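Local coordinates for protein AvrA (Salmonella typhimurium, PDB 6BE0) that probably transfers acetyl groups from acetyl-CoA to serine and threonine side chains of target proteins, and binds inositol hexakisphosphate, at residues A[94-97]-A[98-102]; A[204-207]-A[208-212]; A[265-268]-A[269-272]; A[247-250]-A[251-255]. All blocks are in the same frame, centred on the assembly; numbering follows the deposited sequence.

Contact 1. Residues A[94-97]-A[98-102]; sequences VHEL and VSSIK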
loop_
_atom_site.group_PDB
_atom_site.type_symbol
_atom_site.label_atom_id
_atom_site.label_comp_id
_atom_site.label_asym_id
_atom_site.label_seq_id
_atom_site.Cartn_x
_atom_site.Cartn_y
_atom_site.Cartn_z
ATOM N N VAL A 94 13.511 8.694 1.180
ATOM C CA VAL A 94 13.361 8.903 -0.255
ATOM C C VAL A 94 14.687 8.682 -0.973
ATOM O O VAL A 94 14.724 8.141 -2.076
ATOM C CB VAL A 94 12.845 10.324 -0.558
ATOM C CG1 VAL A 94 12.775 10.576 -2.061
ATOM C CG2 VAL A 94 11.486 10.526 0.075
ATOM N N HIS A 95 15.775 9.110 -0.342
ATOM C CA HIS A 95 17.098 8.952 -0.925
ATOM C C HIS A 95 17.457 7.473 -1.041
ATOM O O HIS A 95 18.005 7.028 -2.051
ATOM C CB HIS A 95 18.150 9.681 -0.089
ATOM C CG HIS A 95 19.542 9.525 -0.617
ATOM N ND1 HIS A 95 20.456 8.660 -0.055
ATOM C CD2 HIS A 95 20.168 10.109 -1.665
ATOM C CE1 HIS A 95 21.591 8.727 -0.730
ATOM N NE2 HIS A 95 21.442 9.599 -1.711
ATOM N N GLU A 96 17.144 6.716 0.004
ATOM C CA GLU A 96 17.423 5.290 0.021
ATOM C C GLU A 96 16.532 4.565 -0.986
ATOM O O GLU A 96 16.904 3.517 -1.512
ATOM C CB GLU A 96 17.220 4.724 1.427
ATOM C CG GLU A 96 17.599 3.256 1.576
ATOM C CD GLU A 96 17.421 2.746 2.996
ATOM O OE1 GLU A 96 17.441 3.573 3.933
ATOM O OE2 GLU A 96 17.260 1.522 3.173
ATOM N N LEU A 97 15.357 5.130 -1.253
ATOM C CA LEU A 97 14.456 4.576 -2.258
ATOM C C LEU A 97 15.042 4.718 -3.656
ATOM O O LEU A 97 15.175 3.732 -4.380
ATOM C CB LEU A 97 13.089 5.266 -2.205
ATOM C CG LEU A 97 12.098 4.878 -3.310
ATOM C CD1 LEU A 97 11.498 3.505 -3.042
ATOM C CD2 LEU A 97 11.009 5.928 -3.467
ATOM N N VAL A 98 15.379 5.948 -4.036
ATOM C CA VAL A 98 15.797 6.225 -5.407
ATOM C C VAL A 98 17.140 5.574 -5.721
ATOM O O VAL A 98 17.379 5.151 -6.851
ATOM C CB VAL A 98 15.886 7.746 -5.683
ATOM C CG1 VAL A 98 14.508 8.382 -5.591
ATOM C CG2 VAL A 98 16.868 8.426 -4.732
ATOM N N SER A 99 18.011 5.486 -4.721
ATOM C CA SER A 99 19.294 4.816 -4.897
ATOM C C SER A 99 19.090 3.303 -4.973
ATOM O O SER A 99 19.864 2.601 -5.621
ATOM C CB SER A 99 20.255 5.171 -3.761
ATOM O OG SER A 99 19.795 4.670 -2.521
ATOM N N SER A 100 18.044 2.807 -4.315
ATOM C CA SER A 100 17.687 1.393 -4.402
ATOM C C SER A 100 17.019 1.093 -5.739
ATOM O O SER A 100 17.179 0.006 -6.290
ATOM C CB SER A 100 16.759 0.985 -3.258
ATOM O OG SER A 100 17.448 0.954 -2.022
ATOM N N ILE A 101 16.263 2.057 -6.256
ATOM C CA ILE A 101 15.664 1.919 -7.578
ATOM C C ILE A 101 16.771 1.828 -8.627
ATOM O O ILE A 101 16.677 1.046 -9.574
ATOM C CB ILE A 101 14.711 3.094 -7.903
ATOM C CG1 ILE A 101 13.429 2.965 -7.079
ATOM C CG2 ILE A 101 14.354 3.122 -9.389
ATOM C CD1 ILE A 101 12.534 4.190 -7.113
ATOM N N LYS A 102 17.820 2.625 -8.451
ATOM C CA LYS A 102 18.961 2.590 -9.356
ATOM C C LYS A 102 19.654 1.232 -9.290
ATOM O O LYS A 102 19.975 0.648 -10.320
ATOM C CB LYS A 102 19.956 3.704 -9.022
ATOM C CG LYS A 102 21.009 3.927 -10.100
ATOM C CD LYS A 102 21.954 5.059 -9.739
ATOM C CE LYS A 102 23.013 5.263 -10.824
ATOM N NZ LYS A 102 22.531 6.076 -11.992
#
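From Val-94 to Ile-101 the backbone climbs as an alpha helix, with Val-98 N bonded to Val-94 O at 3.0 Å and Ile-101 N to Leu-97 O at 2.7 Å. The two carbonyls between these bonds each take two donors from a serine one turn later. Ser-100 OG meets Glu-96 O at 2.7 Å, almost on the prolongation of the C=O bond. The amide of Ser-100 reaches the same oxygen from 45° above the carbonyl plane. Ser-99 also gives N and OG to His-95 O, but its hydroxyl, 3.0 Å from OG to that oxygen, comes at an angle to the C=O bond. It sits between backbone N and carbonyl carbon (chi1 66°), a torsion that points OG back at the carbonyl of the preceding turn. Serine suits both places, being short enough for its hydroxyl to bond a carbonyl of the same helix. Val-98 lays CG2 3.2 Å from His-95 O, and Leu-97 meets Ile-101 obliquely, CG to CD1 at 3.9 Å, forming an apolar strip. That strip faces Phe-114 of strand 111-117, while Val-98 and Ile-101 also reach Leu-162 of helix 151-164. The helix is the crossover of the beta-alpha-beta unit between parallel strands 88-91 and 111-117.

Contact 2. Residues A[204-207]-A[208-212]; sequences LVKI and HEDNI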
loop_
_atom_site.group_PDB
_atom_site.type_symbol
_atom_site.label_atom_id
_atom_site.label_comp_id
_atom_site.label_asym_id
_atom_site.label_seq_id
_atom_site.Cartn_x
_atom_site.Cartn_y
_atom_site.Cartn_z
ATOM N N LEU A 204 -1.813 -5.109 -13.809
ATOM C CA LEU A 204 -1.149 -3.829 -13.591
ATOM C C LEU A 204 -0.226 -3.448 -14.745
ATOM O O LEU A 204 0.506 -2.462 -14.663
ATOM C CB LEU A 204 -0.357 -3.873 -12.285
ATOM C CG LEU A 204 -1.226 -3.932 -11.030
ATOM C CD1 LEU A 204 -0.396 -4.337 -9.827
ATOM C CD2 LEU A 204 -1.901 -2.591 -10.795
ATOM N N VAL A 205 -0.257 -4.227 -15.819
ATOM C CA VAL A 205 0.545 -3.913 -16.993
ATOM C C VAL A 205 0.113 -2.576 -17.590
ATOM O O VAL A 205 0.952 -1.748 -17.942
ATOM C CB VAL A 205 0.437 -5.015 -18.069
ATOM C CG1 VAL A 205 1.126 -4.586 -19.360
ATOM C CG2 VAL A 205 1.040 -6.315 -17.558
ATOM N N LYS A 206 -1.195 -2.369 -17.698
ATOM C CA LYS A 206 -1.731 -1.192 -18.377
ATOM C C LYS A 206 -1.303 0.125 -17.728
ATOM O O LYS A 206 -0.904 1.058 -18.425
ATOM C CB LYS A 206 -3.261 -1.257 -18.433
ATOM C CG LYS A 206 -3.886 -0.096 -19.200
ATOM C CD LYS A 206 -5.358 -0.333 -19.505
ATOM C CE LYS A 206 -5.985 0.871 -20.202
ATOM N NZ LYS A 206 -5.320 1.196 -21.497
ATOM N N ILE A 207 -1.386 0.209 -16.404
ATOM C CA ILE A 207 -1.050 1.452 -15.713
ATOM C C ILE A 207 0.446 1.743 -15.835
ATOM O O ILE A 207 0.858 2.900 -15.919
ATOM C CB ILE A 207 -1.459 1.413 -14.217
ATOM C CG1 ILE A 207 -1.219 2.778 -13.566
ATOM C CG2 ILE A 207 -0.707 0.318 -13.471
ATOM C CD1 ILE A 207 -1.873 2.937 -12.205
ATOM N N HIS A 208 1.256 0.690 -15.850
ATOM C CA HIS A 208 2.692 0.837 -16.059
ATOM C C HIS A 208 2.984 1.235 -17.500
ATOM O O HIS A 208 3.906 2.003 -17.775
ATOM C CB HIS A 208 3.423 -0.462 -15.720
ATOM C CG HIS A 208 3.684 -0.644 -14.259
ATOM N ND1 HIS A 208 4.592 0.125 -13.566
ATOM C CD2 HIS A 208 3.160 -1.510 -13.360
ATOM C CE1 HIS A 208 4.616 -0.257 -12.302
ATOM N NE2 HIS A 208 3.757 -1.249 -12.151
ATOM N N GLU A 209 2.187 0.699 -18.414
ATOM C CA GLU A 209 2.341 0.977 -19.832
ATOM C C GLU A 209 2.004 2.434 -20.128
ATOM O O GLU A 209 2.729 3.116 -20.852
ATOM C CB GLU A 209 1.448 0.039 -20.646
ATOM C CG GLU A 209 1.712 0.044 -22.141
ATOM C CD GLU A 209 0.981 -1.076 -22.857
ATOM O OE1 GLU A 209 0.162 -1.761 -22.207
ATOM O OE2 GLU A 209 1.228 -1.275 -24.066
ATOM N N ASP A 210 0.907 2.910 -19.549
ATOM C CA ASP A 210 0.467 4.287 -19.751
ATOM C C ASP A 210 1.397 5.274 -19.050
ATOM O O ASP A 210 1.537 6.418 -19.482
ATOM C CB ASP A 210 -0.968 4.468 -19.249
ATOM C CG ASP A 210 -1.998 3.862 -20.188
ATOM O OD1 ASP A 210 -1.669 3.611 -21.368
ATOM O OD2 ASP A 210 -3.147 3.649 -19.747
ATOM N N ASN A 211 2.028 4.834 -17.967
ATOM C CA ASN A 211 3.023 5.652 -17.284
ATOM C C ASN A 211 4.230 5.877 -18.189
ATOM O O ASN A 211 4.724 6.998 -18.322
ATOM C CB ASN A 211 3.458 4.994 -15.974
ATOM C CG ASN A 211 4.422 5.856 -15.177
ATOM O OD1 ASN A 211 4.427 7.081 -15.302
ATOM N ND2 ASN A 211 5.245 5.216 -14.352
ATOM N N ILE A 212 4.688 4.798 -18.816
ATOM C CA ILE A 212 5.828 4.850 -19.725
ATOM C C ILE A 212 5.516 5.683 -20.962
ATOM O O ILE A 212 6.340 6.482 -21.405
ATOM C CB ILE A 212 6.253 3.431 -20.160
ATOM C CG1 ILE A 212 6.889 2.696 -18.980
ATOM C CG2 ILE A 212 7.240 3.488 -21.320
ATOM C CD1 ILE A 212 7.182 1.235 -19.246
#
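His-208 brings the edge of its imidazole to Leu-204 O, with CD2 at 3.1 Å and near the ring plane, while its backbone N reaches the same carbonyl only weakly, at 3.5 Å. The ring is anti to the carbonyl carbon (chi1 -82°), which turns it toward the sheet; there NE2 bonds Asp-129 and ND1 bonds Ser-138. A histidine fits this buried place because both of its nitrogens find polar partners. Glu-209 donates its N to Val-205 O at 2.8 Å and runs its extended chain past the valine, OE1 lying 4.1 Å from CG1. Asp-210 N bonds Lys-206 O, also at 2.8 Å. The aspartate's OD2 forms a long salt bridge with Lys-206 NZ, at 3.7 Å; the lysine chain, bent at its last torsion, brings NZ there. Stronger partners of this carboxylate are Arg-215, which pairs with OD1, and Tyr-231, which bonds OD2. Asn-211 N bonds Ile-207 O at 3.1 Å, and its amide points to Ser-138 OG, the hydroxyl that also bonds His-208. Such a two-faced helix, charged on one flank and bonded on the other to strands 125-133 and 136-143, is characteristic of an alpha/beta fold with helices packed on a central sheet.

Contact 3. Residues A[265-268]-A[269-272]; sequences NETL and YERF. With IHP (inositol hexakisphosphate), chain B.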
loop_
_atom_site.group_PDB
_atom_site.type_symbol
_atom_site.label_atom_id
_atom_site.label_comp_id
_atom_site.label_asym_id
_atom_site.label_seq_id
_atom_site.Cartn_x
_atom_site.Cartn_y
_atom_site.Cartn_z
ATOM N N ASN A 265 -15.212 -16.969 0.272
ATOM C CA ASN A 265 -16.312 -16.803 -0.675
ATOM C C ASN A 265 -17.258 -15.664 -0.306
ATOM O O ASN A 265 -18.478 -15.804 -0.398
ATOM C CB ASN A 265 -17.100 -18.109 -0.798
ATOM C CG ASN A 265 -16.288 -19.221 -1.432
ATOM O OD1 ASN A 265 -15.487 -18.982 -2.337
ATOM N ND2 ASN A 265 -16.489 -20.447 -0.960
ATOM N N GLU A 266 -16.684 -14.541 0.117
ATOM C CA GLU A 266 -17.461 -13.338 0.396
ATOM C C GLU A 266 -17.064 -12.232 -0.571
ATOM O O GLU A 266 -15.894 -12.082 -0.917
ATOM C CB GLU A 266 -17.273 -12.883 1.847
ATOM C CG GLU A 266 -15.829 -12.811 2.316
ATOM C CD GLU A 266 -15.712 -12.420 3.782
ATOM O OE1 GLU A 266 -14.608 -12.026 4.211
ATOM O OE2 GLU A 266 -16.725 -12.513 4.507
ATOM N N THR A 267 -18.055 -11.467 -1.013
ATOM C CA THR A 267 -17.827 -10.407 -1.981
ATOM C C THR A 267 -17.104 -9.232 -1.336
ATOM O O THR A 267 -16.881 -9.218 -0.124
ATOM C CB THR A 267 -19.149 -9.911 -2.593
ATOM O OG1 THR A 267 -19.934 -9.264 -1.585
ATOM C CG2 THR A 267 -19.937 -11.074 -3.181
ATOM N N LEU A 268 -16.733 -8.254 -2.156
ATOM C CA LEU A 268 -16.091 -7.039 -1.671
ATOM C C LEU A 268 -16.955 -6.359 -0.613
ATOM O O LEU A 268 -16.459 -5.930 0.428
ATOM C CB LEU A 268 -15.824 -6.081 -2.834
ATOM C CG LEU A 268 -15.143 -4.754 -2.496
ATOM C CD1 LEU A 268 -13.712 -4.985 -2.032
ATOM C CD2 LEU A 268 -15.182 -3.826 -3.699
ATOM N N TYR A 269 -18.252 -6.269 -0.888
ATOM C CA TYR A 269 -19.194 -5.655 0.041
ATOM C C TYR A 269 -19.415 -6.519 1.277
ATOM O O TYR A 269 -19.440 -6.013 2.399
ATOM C CB TYR A 269 -20.539 -5.402 -0.647
ATOM C CG TYR A 269 -20.627 -4.130 -1.466
ATOM C CD1 TYR A 269 -19.859 -3.014 -1.155
ATOM C CD2 TYR A 269 -21.497 -4.043 -2.543
ATOM C CE1 TYR A 269 -19.949 -1.857 -1.898
ATOM C CE2 TYR A 269 -21.594 -2.889 -3.291
ATOM C CZ TYR A 269 -20.818 -1.800 -2.963
ATOM O OH TYR A 269 -20.912 -0.648 -3.702
ATOM N N GLU A 270 -19.588 -7.820 1.068
ATOM C CA GLU A 270 -19.823 -8.740 2.175
ATOM C C GLU A 270 -18.642 -8.736 3.137
ATOM O O GLU A 270 -18.822 -8.828 4.351
ATOM C CB GLU A 270 -20.080 -10.156 1.654
ATOM C CG GLU A 270 -21.469 -10.357 1.066
ATOM C CD GLU A 270 -21.733 -11.795 0.664
ATOM O OE1 GLU A 270 -20.756 -12.542 0.444
ATOM O OE2 GLU A 270 -22.919 -12.180 0.573
ATOM N N ARG A 271 -17.435 -8.622 2.592
ATOM C CA ARG A 271 -16.237 -8.581 3.421
ATOM C C ARG A 271 -16.140 -7.267 4.192
ATOM O O ARG A 271 -15.736 -7.255 5.355
ATOM C CB ARG A 271 -14.976 -8.771 2.576
ATOM C CG ARG A 271 -13.732 -8.292 3.296
ATOM C CD ARG A 271 -12.437 -8.797 2.694
ATOM N NE ARG A 271 -11.306 -8.100 3.301
ATOM C CZ ARG A 271 -10.906 -8.272 4.557
ATOM N NH1 ARG A 271 -11.532 -9.128 5.354
ATOM N NH2 ARG A 271 -9.876 -7.584 5.022
ATOM N N PHE A 272 -16.491 -6.165 3.535
ATOM C CA PHE A 272 -16.442 -4.851 4.167
ATOM C C PHE A 272 -17.286 -4.827 5.434
ATOM O O PHE A 272 -16.879 -4.269 6.452
ATOM C CB PHE A 272 -16.925 -3.765 3.202
ATOM C CG PHE A 272 -17.108 -2.419 3.849
ATOM C CD1 PHE A 272 -16.022 -1.590 4.076
ATOM C CD2 PHE A 272 -18.367 -1.983 4.231
ATOM C CE1 PHE A 272 -16.188 -0.352 4.672
ATOM C CE2 PHE A 272 -18.539 -0.747 4.825
ATOM C CZ PHE A 272 -17.448 0.068 5.045
HETATM C C1 IHP B . -4.647 -13.850 1.179
HETATM C C2 IHP B . -4.369 -12.478 1.781
HETATM C C3 IHP B . -5.588 -11.942 2.512
HETATM C C4 IHP B . -6.080 -12.939 3.542
HETATM C C5 IHP B . -6.517 -14.201 2.822
HETATM C C6 IHP B . -5.331 -14.843 2.116
HETATM O O11 IHP B . -3.421 -14.384 0.710
HETATM P P1 IHP B . -3.131 -14.333 -0.858
HETATM O O21 IHP B . -1.674 -13.997 -1.088
HETATM O O31 IHP B . -3.979 -13.274 -1.528
HETATM O O41 IHP B . -3.435 -15.679 -1.459
HETATM O O12 IHP B . -3.230 -12.545 2.669
HETATM P P2 IHP B . -1.917 -11.726 2.334
HETATM O O22 IHP B . -1.451 -12.016 0.928
HETATM O O32 IHP B . -2.169 -10.242 2.454
HETATM O O42 IHP B . -0.822 -12.121 3.300
HETATM O O13 IHP B . -5.275 -10.691 3.125
HETATM P P3 IHP B . -5.936 -9.358 2.554
HETATM O O23 IHP B . -4.927 -8.236 2.587
HETATM O O33 IHP B . -6.406 -9.551 1.131
HETATM O O43 IHP B . -7.112 -8.973 3.412
HETATM O O14 IHP B . -7.125 -12.366 4.350
HETATM P P4 IHP B . -8.617 -12.054 3.823
HETATM O O24 IHP B . -9.035 -10.681 4.299
HETATM O O34 IHP B . -8.706 -12.092 2.315
HETATM O O44 IHP B . -9.580 -13.052 4.406
HETATM O O15 IHP B . -7.119 -15.140 3.716
HETATM P P5 IHP B . -8.256 -16.095 3.165
HETATM O O25 IHP B . -8.232 -16.112 1.651
HETATM O O35 IHP B . -8.022 -17.490 3.687
HETATM O O45 IHP B . -9.615 -15.623 3.621
HETATM O O16 IHP B . -4.407 -15.361 3.071
HETATM P P6 IHP B . -3.901 -16.834 2.920
HETATM O O26 IHP B . -3.182 -17.254 4.175
HETATM O O36 IHP B . -5.067 -17.758 2.682
HETATM O O46 IHP B . -2.941 -16.939 1.760
#
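Arg-271 N gives Thr-267 O a bond of 2.8 Å, the first full turn of a helix that Thr-267 caps. The threonine hydroxyl lies between its own N and carbonyl carbon (chi1 67°), where OG1 accepts from Glu-270 N at 3.0 Å. In return Thr-267 N donates to Glu-270 OE1 at 3.3 Å, meeting the anti side of the carboxylate 31° out of its plane. This reciprocal pair is a capping box: threonine and glutamate supply acceptors for N-H groups that have no preceding turn to bond. Glu-266 crosses Arg-271 obliquely, OE1 touching CB at 3.7 Å. Its carboxylate stays near the guanidinium edge, 4.4 Å from OE1 to NH1, too far for a salt bridge, and is held instead by Asn-262 and Asn-274. With CG anti to the backbone N (chi1 161°) and the chain extended to NE, the arginine stretches to inositol hexakisphosphate. Phosphate oxygen O24 stands over the centre of one guanidinium face, 3.1 Å from CZ, and not in line with the N-H bonds; the attraction is probably mainly electrostatic. Arginine suits the place for its reach and spread charge. With Lys-196, Lys-238, His-239, Lys-263 and Lys-291, among others, it lines the basic pocket that holds this polyphosphate.

Contact 4. Residues A[247-250]-A[251-255]; sequences NEYV and EANPA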
loop_
_atom_site.group_PDB
_atom_site.type_symbol
_atom_site.label_atom_id
_atom_site.label_comp_id
_atom_site.label_asym_id
_atom_site.label_seq_id
_atom_site.Cartn_x
_atom_site.Cartn_y
_atom_site.Cartn_z
ATOM N N ASN A 247 -18.450 2.467 -2.994
ATOM C CA ASN A 247 -19.503 2.754 -3.963
ATOM C C ASN A 247 -18.951 3.493 -5.175
ATOM O O ASN A 247 -19.468 3.363 -6.281
ATOM C CB ASN A 247 -20.622 3.582 -3.330
ATOM C CG ASN A 247 -21.321 2.857 -2.199
ATOM O OD1 ASN A 247 -21.225 1.637 -2.071
ATOM N ND2 ASN A 247 -22.039 3.609 -1.373
ATOM N N GLU A 248 -17.901 4.276 -4.960
ATOM C CA GLU A 248 -17.273 5.018 -6.044
ATOM C C GLU A 248 -16.451 4.092 -6.931
ATOM O O GLU A 248 -16.329 4.320 -8.134
ATOM C CB GLU A 248 -16.394 6.138 -5.486
ATOM C CG GLU A 248 -17.179 7.255 -4.815
ATOM C CD GLU A 248 -16.292 8.210 -4.040
ATOM O OE1 GLU A 248 -15.055 8.154 -4.219
ATOM O OE2 GLU A 248 -16.837 9.015 -3.252
ATOM N N TYR A 249 -15.890 3.044 -6.335
ATOM C CA TYR A 249 -15.078 2.097 -7.088
ATOM C C TYR A 249 -15.940 1.184 -7.958
ATOM O O TYR A 249 -15.614 0.938 -9.119
ATOM C CB TYR A 249 -14.216 1.250 -6.151
ATOM C CG TYR A 249 -13.413 0.199 -6.888
ATOM C CD1 TYR A 249 -12.314 0.554 -7.658
ATOM C CD2 TYR A 249 -13.761 -1.143 -6.826
ATOM C CE1 TYR A 249 -11.584 -0.395 -8.340
ATOM C CE2 TYR A 249 -13.036 -2.100 -7.506
ATOM C CZ TYR A 249 -11.947 -1.720 -8.260
ATOM O OH TYR A 249 -11.220 -2.670 -8.938
ATOM N N VAL A 250 -17.035 0.682 -7.395
ATOM C CA VAL A 250 -17.915 -0.229 -8.123
ATOM C C VAL A 250 -18.680 0.490 -9.232
ATOM O O VAL A 250 -19.150 -0.140 -10.176
ATOM C CB VAL A 250 -18.930 -0.909 -7.184
ATOM C CG1 VAL A 250 -18.212 -1.773 -6.159
ATOM C CG2 VAL A 250 -19.796 0.127 -6.500
ATOM N N GLU A 251 -18.814 1.807 -9.112
ATOM C CA GLU A 251 -19.440 2.596 -10.165
ATOM C C GLU A 251 -18.529 2.633 -11.385
ATOM O O GLU A 251 -18.993 2.800 -12.514
ATOM C CB GLU A 251 -19.750 4.012 -9.678
ATOM C CG GLU A 251 -21.051 4.119 -8.891
ATOM C CD GLU A 251 -21.275 5.502 -8.312
ATOM O OE1 GLU A 251 -20.702 6.473 -8.852
ATOM O OE2 GLU A 251 -22.022 5.618 -7.317
ATOM N N ALA A 252 -17.231 2.471 -11.147
ATOM C CA ALA A 252 -16.248 2.382 -12.221
ATOM C C ALA A 252 -16.010 0.927 -12.622
ATOM O O ALA A 252 -15.424 0.651 -13.669
ATOM C CB ALA A 252 -14.942 3.033 -11.794
ATOM N N ASN A 253 -16.464 0.005 -11.776
ATOM C CA ASN A 253 -16.321 -1.427 -12.023
ATOM C C ASN A 253 -17.549 -2.186 -11.522
ATOM O O ASN A 253 -17.497 -2.815 -10.467
ATOM C CB ASN A 253 -15.060 -1.969 -11.342
ATOM C CG ASN A 253 -13.809 -1.216 -11.743
ATOM O OD1 ASN A 253 -13.483 -0.179 -11.166
ATOM N ND2 ASN A 253 -13.093 -1.739 -12.733
ATOM N N PRO A 254 -18.663 -2.117 -12.275
ATOM C CA PRO A 254 -19.956 -2.696 -11.880
ATOM C C PRO A 254 -19.869 -4.105 -11.291
ATOM O O PRO A 254 -20.592 -4.419 -10.346
ATOM C CB PRO A 254 -20.737 -2.718 -13.195
ATOM C CG PRO A 254 -20.199 -1.570 -13.960
ATOM C CD PRO A 254 -18.740 -1.464 -13.595
ATOM N N ALA A 255 -18.990 -4.935 -11.843
ATOM C CA ALA A 255 -18.880 -6.327 -11.421
ATOM C C ALA A 255 -18.169 -6.466 -10.077
ATOM O O ALA A 255 -18.315 -7.483 -9.396
ATOM C CB ALA A 255 -18.151 -7.136 -12.483
#
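Tyr-249 and Asn-253 meet with one branch of the asparagine amide over the face of the phenol ring, toward its rim, the two planes 26° apart and Asn-253 CG 4.0 Å from Tyr-249 CZ. Whether oxygen or nitrogen occupies the branch over the ring is doubtful. With CG anti to the backbone N (chi1 177°), the tyrosine ring runs alongside the turn that carries Asn-253. Around this pair the backbone bonding is slack. Ala-252 N reaches Tyr-249 O in a weak bond of 3.0 Å, and Asn-253 N reaches Val-250 O weakly at 3.1 Å. Just before these, Glu-251 N still makes an i to i-4 bond with Asn-247 O, 3.3 Å, and the glutamate's CG comes within 3.1 Å of the same oxygen. Pro-254 CA makes a C-H...O contact of 3.2 Å with Val-250 O. Farther out, Tyr-249 OH bonds Leu-232 O and its ring stacks on Tyr-237, which fixes the surface on which Asn-253 rests. Tyrosine suits this role, combining a broad ring with a polar tip. The chemistry implies a helix end that frays into weak i to i-3 bonds: Pro-254 brings no N-H for Val-250 O, and packing on the anchored ring probably helps to keep the turn in place.

In the fold
Along the chain the order is contact 1, contact 2, contact 4 and then contact 3. Contacts 1 and 2, with centres about 21 Å apart, lie on helices 94-106 and 205-212, which both pack against the five-stranded mixed sheet. Contacts 3 and 4 belong to the ligand-binding part, their centres about 14 Å apart on successive helices 268-273 and 243-252. These two touch directly: Tyr-269 OH lies 2.8 Å from Asn-247 OD1, a weak but probable hydrogen bond, and packs on Val-250. Contact 1 lies across the chain's centre from contacts 3 and 4, its centre about 37 Å and about 35 Å from theirs. The protein thus has a sheet-centred portion and a mostly helical region where inositol hexakisphosphate and coenzyme A bind.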